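Local coordinates for protein probable benzoylformate decarboxylase (Rhodococcus jostii, PDB 7ORX) that belongs to the family of thiamine diphosphate-dependent enzymes and binds thiamine diphosphate and a sodium ion, four copies of its three-domain chain forming the assembly, at residues C[372-377]-C[423-428]; C[186-191]-C[322-327]. All blocks are in the same frame, centred on the assembly; numbering follows the deposited sequence.

Interaction 1. Residues C[372-377]-C[423-428]; sequences DAIYVN and RQVIGL
Arg423 grips the backbone carbonyl of Asp372 side-on, sending both NE (2.9 Å to Asp372 O) and NH2 (3.1 Å to the same oxygen) to one acceptor. That oxygen lies in the guanidinium plane; NE approaches in the plane of the carbonyl, NH2 from above it. A bend at chi3 (69°) carries the guanidinium across to the start of strand 374-377, where Ile374 CG1 packs against one of its faces, 3.5 Å from Arg423 CZ. Beyond this the two strands run parallel. On the 374-377 side the ladder uses the N-H and C=O of Ile374 and Val376, which pair with Gln424 O, Ile426 N (2.9 Å from Ile374 O), Ile426 O and Leu428 N. They are neighbouring strands of the parallel sheet in the C-terminal thiamine diphosphate-binding domain. On the face bearing Tyr375, Ile426 CD1 meets Tyr375 CE1 at 3.5 Å and Ala373 CB at 3.8 Å, and Leu428 CD1 adjoins the same ring. The Ile374 face carries Val425 and Val376, both packed on Ala413 of helix 409-418. Further out, Gln395 O takes Arg423 NH1, while Ser379 N donates to Asn377 OD1, whose side chain lies about 8 Å from thiamine diphosphate.

Interaction 2. Residues C[186-191]-C[322-327]; sequences ASLSGD and GSTLEI
The hydroxyl of Ser323 donates a hydrogen bond to the backbone carbonyl of Ala186, with OG 2.6 Å from Ala186 O. It comes from well above the carbonyl plane, at a C=O...OG angle of 117°. With chi1 at -40°, OG lies beside its own backbone N and extends from helix 321-331 toward the passing chain. Ser323 also serves the helix through its main chain, since its carbonyl receives Ile327 N one turn on. Within the other segment, Ser189 occupies the N-cap of helix 190-202: its OG accepts a weak bond from Asp191 N and another bond from Gln192 N. The contact thus joins the extended chain leading out of strand 181-184 to the last helix of the central domain, which follows strand 315-318 at one edge of that domain's six-stranded parallel sheet.

The remaining contacts are van der Waals and involve few atoms. Leu188 CD2 reaches Thr324 OG1 at 3.4 Å, the two side chains crossing at about a right angle; the methyl meets a hydroxyl already hydrogen-bonded to Pro320 O, just before the helix begins. With the leucine CG between its backbone N and carbonyl carbon (chi1 59°), the branch ending in CD2 is directed at Thr324. One turn beyond Ser323, the terminal methyl of Ile327, CD1, sits 3.4 Å from Ser187 OG. The extended segment also faces the second subunit, where Ala186 packs on Ser189 of that subunit and Leu188 on its Ala185.

From the N terminus, the chain first completes the sheet of the N-terminal cofactor-binding domain, then passes through strand 181-184 into residues 186-191. Interaction 2 closes when helix 321-331 returns to this entry segment, so its loop of 130 residues takes in most of the central domain. After helix 358-368 the chain begins the third parallel sheet at 374-378, and interaction 1 closes a shorter loop of 45 residues when strand 425-430 lines up beside it. The loops follow in series, neither nesting nor crossing. Their centres are 32 Å apart and their nearest atoms about 17 Å: interaction 2 ties together the two ends of the central domain, while interaction 1 joins two adjacent inner strands of the C-terminal domain's sheet.

Interaction 1. Residues C[372-377]-C[423-428]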
loop_
_atom_site.group_PDB
_atom_site.type_symbol
_atom_site.label_atom_id
_atom_site.label_comp_id
_atom_site.label_asym_id
_atom_site.label_seq_id
_atom_site.Cartn_x
_atom_site.Cartn_y
_atom_site.Cartn_z
ATOM N N ASP C 372 -0.928 9.291 -44.935
ATOM C CA ASP C 372 -0.190 9.440 -43.659
ATOM C C ASP C 372 -1.162 9.737 -42.520
ATOM O O ASP C 372 -0.726 10.298 -41.503
ATOM C CB ASP C 372 0.862 10.551 -43.777
ATOM C CG ASP C 372 0.316 11.966 -44.030
ATOM O OD1 ASP C 372 -0.912 12.122 -44.284
ATOM O OD2 ASP C 372 1.112 12.920 -43.951
ATOM N N ALA C 373 -2.419 9.342 -42.630
ATOM C CA ALA C 373 -3.371 9.514 -41.511
ATOM C C ALA C 373 -2.802 8.793 -40.291
ATOM O O ALA C 373 -2.054 7.848 -40.484
ATOM C CB ALA C 373 -4.723 8.991 -41.872
ATOM N N ILE C 374 -3.185 9.231 -39.102
ATOM C CA ILE C 374 -3.024 8.523 -37.804
ATOM C C ILE C 374 -4.381 7.958 -37.387
ATOM O O ILE C 374 -5.307 8.761 -37.275
ATOM C CB ILE C 374 -2.538 9.525 -36.737
ATOM C CG1 ILE C 374 -1.176 10.110 -37.108
ATOM C CG2 ILE C 374 -2.532 8.891 -35.359
ATOM C CD1 ILE C 374 -0.691 11.160 -36.187
ATOM N N TYR C 375 -4.510 6.656 -37.122
ATOM C CA TYR C 375 -5.811 6.085 -36.702
ATOM C C TYR C 375 -5.790 5.819 -35.208
ATOM O O TYR C 375 -4.985 5.019 -34.785
ATOM C CB TYR C 375 -6.162 4.828 -37.506
ATOM C CG TYR C 375 -6.274 5.091 -38.986
ATOM C CD1 TYR C 375 -7.428 5.594 -39.559
ATOM C CD2 TYR C 375 -5.190 4.908 -39.813
ATOM C CE1 TYR C 375 -7.507 5.850 -40.926
ATOM C CE2 TYR C 375 -5.242 5.174 -41.164
ATOM C CZ TYR C 375 -6.403 5.633 -41.737
ATOM O OH TYR C 375 -6.409 5.875 -43.085
ATOM N N VAL C 376 -6.685 6.438 -34.455
ATOM C CA VAL C 376 -6.910 6.054 -33.040
ATOM C C VAL C 376 -8.159 5.171 -32.988
ATOM O O VAL C 376 -9.272 5.687 -33.132
ATOM C CB VAL C 376 -7.023 7.281 -32.131
ATOM C CG1 VAL C 376 -7.367 6.918 -30.704
ATOM C CG2 VAL C 376 -5.753 8.116 -32.153
ATOM N N ASN C 377 -7.951 3.875 -32.783
ATOM C CA ASN C 377 -8.946 2.780 -32.827
ATOM C C ASN C 377 -9.429 2.440 -31.423
ATOM O O ASN C 377 -8.610 2.193 -30.579
ATOM C CB ASN C 377 -8.294 1.536 -33.418
ATOM C CG ASN C 377 -9.305 0.501 -33.816
ATOM O OD1 ASN C 377 -10.217 0.214 -33.056
ATOM N ND2 ASN C 377 -9.193 -0.026 -35.019
ATOM N N ARG C 423 -0.734 16.046 -39.950
ATOM C CA ARG C 423 -1.257 14.697 -40.197
ATOM C C ARG C 423 -2.672 14.658 -39.665
ATOM O O ARG C 423 -2.930 15.171 -38.580
ATOM C CB ARG C 423 -0.408 13.617 -39.536
ATOM C CG ARG C 423 1.017 13.512 -40.073
ATOM C CD ARG C 423 1.796 12.474 -39.285
ATOM N NE ARG C 423 1.258 11.163 -39.584
ATOM C CZ ARG C 423 1.677 10.012 -39.071
ATOM N NH1 ARG C 423 2.682 9.989 -38.229
ATOM N NH2 ARG C 423 1.106 8.869 -39.435
ATOM N N GLN C 424 -3.564 14.070 -40.454
ATOM C CA GLN C 424 -4.981 13.946 -40.062
ATOM C C GLN C 424 -5.116 12.783 -39.090
ATOM O O GLN C 424 -4.735 11.681 -39.451
ATOM C CB GLN C 424 -5.868 13.707 -41.275
ATOM C CG GLN C 424 -7.331 13.591 -40.891
ATOM C CD GLN C 424 -7.867 14.890 -40.338
ATOM O OE1 GLN C 424 -8.063 15.849 -41.078
ATOM N NE2 GLN C 424 -8.144 14.904 -39.040
ATOM N N VAL C 425 -5.629 13.033 -37.896
ATOM C CA VAL C 425 -6.046 11.950 -36.972
ATOM C C VAL C 425 -7.492 11.574 -37.307
ATOM O O VAL C 425 -8.357 12.473 -37.349
ATOM C CB VAL C 425 -5.895 12.364 -35.507
ATOM C CG1 VAL C 425 -6.475 11.318 -34.584
ATOM C CG2 VAL C 425 -4.441 12.613 -35.168
ATOM N N ILE C 426 -7.733 10.282 -37.482
ATOM C CA ILE C 426 -9.087 9.706 -37.650
ATOM C C ILE C 426 -9.359 8.784 -36.475
ATOM O O ILE C 426 -8.648 7.812 -36.331
ATOM C CB ILE C 426 -9.165 8.978 -39.001
ATOM C CG1 ILE C 426 -8.719 9.910 -40.126
ATOM C CG2 ILE C 426 -10.558 8.451 -39.233
ATOM C CD1 ILE C 426 -8.483 9.219 -41.438
ATOM N N GLY C 427 -10.357 9.094 -35.669
ATOM C CA GLY C 427 -10.850 8.218 -34.593
ATOM C C GLY C 427 -11.824 7.206 -35.153
ATOM O O GLY C 427 -12.715 7.617 -35.939
ATOM N N LEU C 428 -11.642 5.925 -34.838
ATOM C CA LEU C 428 -12.620 4.882 -35.175
ATOM C C LEU C 428 -13.094 4.264 -33.874
ATOM O O LEU C 428 -12.395 3.393 -33.371
ATOM C CB LEU C 428 -11.919 3.863 -36.065
ATOM C CG LEU C 428 -11.349 4.413 -37.363
ATOM C CD1 LEU C 428 -10.317 3.423 -37.891
ATOM C CD2 LEU C 428 -12.468 4.677 -38.395
#

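Interaction 2. Residues C[186-191]-C[322-327]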
loop_
_atom_site.group_PDB
_atom_site.type_symbol
_atom_site.label_atom_id
_atom_site.label_comp_id
_atom_site.label_asym_id
_atom_site.label_seq_id
_atom_site.Cartn_x
_atom_site.Cartn_y
_atom_site.Cartn_z
ATOM N N ALA C 186 22.098 3.687 -24.424
ATOM C CA ALA C 186 21.367 3.452 -25.697
ATOM C C ALA C 186 22.095 2.372 -26.527
ATOM O O ALA C 186 22.164 2.546 -27.779
ATOM C CB ALA C 186 21.202 4.753 -26.464
ATOM N N SER C 187 22.608 1.300 -25.884
ATOM C CA SER C 187 23.117 0.056 -26.535
ATOM C C SER C 187 23.488 -1.048 -25.510
ATOM O O SER C 187 23.335 -0.842 -24.241
ATOM C CB SER C 187 24.287 0.357 -27.466
ATOM O OG SER C 187 24.180 -0.392 -28.668
ATOM N N LEU C 188 24.014 -2.160 -26.066
ATOM C CA LEU C 188 24.305 -3.477 -25.423
ATOM C C LEU C 188 25.627 -4.050 -25.964
ATOM O O LEU C 188 25.986 -3.743 -27.115
ATOM C CB LEU C 188 23.146 -4.451 -25.699
ATOM C CG LEU C 188 22.814 -4.764 -27.169
ATOM C CD1 LEU C 188 22.008 -6.053 -27.278
ATOM C CD2 LEU C 188 22.051 -3.627 -27.864
ATOM N N SER C 189 26.295 -4.893 -25.175
ATOM C CA SER C 189 27.664 -5.434 -25.418
ATOM C C SER C 189 27.815 -5.870 -26.874
ATOM O O SER C 189 26.851 -6.370 -27.415
ATOM C CB SER C 189 28.029 -6.566 -24.450
ATOM O OG SER C 189 28.872 -7.547 -25.034
ATOM N N GLY C 190 28.999 -5.658 -27.451
ATOM C CA GLY C 190 29.455 -6.191 -28.741
ATOM C C GLY C 190 29.436 -7.709 -28.757
ATOM O O GLY C 190 29.073 -8.297 -29.817
ATOM N N ASP C 191 29.809 -8.343 -27.649
ATOM C CA ASP C 191 29.809 -9.825 -27.496
ATOM C C ASP C 191 28.361 -10.313 -27.689
ATOM O O ASP C 191 28.136 -11.194 -28.564
ATOM C CB ASP C 191 30.406 -10.277 -26.152
ATOM C CG ASP C 191 31.832 -10.813 -26.226
ATOM O OD1 ASP C 191 32.128 -11.498 -27.263
ATOM O OD2 ASP C 191 32.657 -10.532 -25.256
ATOM N N GLY C 322 15.131 0.395 -30.231
ATOM C CA GLY C 322 15.696 1.265 -31.273
ATOM C C GLY C 322 17.068 0.775 -31.694
ATOM O O GLY C 322 17.195 0.221 -32.801
ATOM N N SER C 323 18.053 0.953 -30.824
ATOM C CA SER C 323 19.473 0.624 -31.107
ATOM C C SER C 323 19.581 -0.823 -31.573
ATOM O O SER C 323 20.252 -1.045 -32.586
ATOM C CB SER C 323 20.383 0.814 -29.910
ATOM O OG SER C 323 20.039 1.982 -29.179
ATOM N N THR C 324 19.019 -1.764 -30.815
ATOM C CA THR C 324 19.216 -3.212 -31.046
ATOM C C THR C 324 18.876 -3.495 -32.512
ATOM O O THR C 324 19.748 -3.986 -33.259
ATOM C CB THR C 324 18.372 -4.033 -30.064
ATOM O OG1 THR C 324 18.766 -3.648 -28.745
ATOM C CG2 THR C 324 18.540 -5.524 -30.257
ATOM N N LEU C 325 17.667 -3.103 -32.905
ATOM C CA LEU C 325 17.093 -3.313 -34.252
ATOM C C LEU C 325 17.970 -2.646 -35.315
ATOM O O LEU C 325 18.163 -3.262 -36.373
ATOM C CB LEU C 325 15.681 -2.723 -34.241
ATOM C CG LEU C 325 14.602 -3.552 -34.871
ATOM C CD1 LEU C 325 14.753 -5.019 -34.559
ATOM C CD2 LEU C 325 13.259 -3.047 -34.356
ATOM N N GLU C 326 18.434 -1.425 -35.049
ATOM C CA GLU C 326 19.328 -0.656 -35.952
ATOM C C GLU C 326 20.593 -1.483 -36.170
ATOM O O GLU C 326 20.945 -1.721 -37.330
ATOM C CB GLU C 326 19.621 0.729 -35.369
ATOM C CG GLU C 326 20.598 1.544 -36.197
ATOM C CD GLU C 326 21.103 2.865 -35.598
ATOM O OE1 GLU C 326 20.495 3.363 -34.607
ATOM O OE2 GLU C 326 22.118 3.411 -36.128
ATOM N N ILE C 327 21.230 -1.919 -35.081
ATOM C CA ILE C 327 22.497 -2.706 -35.127
ATOM C C ILE C 327 22.237 -3.982 -35.947
ATOM O O ILE C 327 23.030 -4.241 -36.893
ATOM C CB ILE C 327 23.043 -3.004 -33.713
ATOM C CG1 ILE C 327 23.992 -1.915 -33.203
ATOM C CG2 ILE C 327 23.715 -4.356 -33.671
ATOM C CD1 ILE C 327 23.523 -1.184 -31.935
#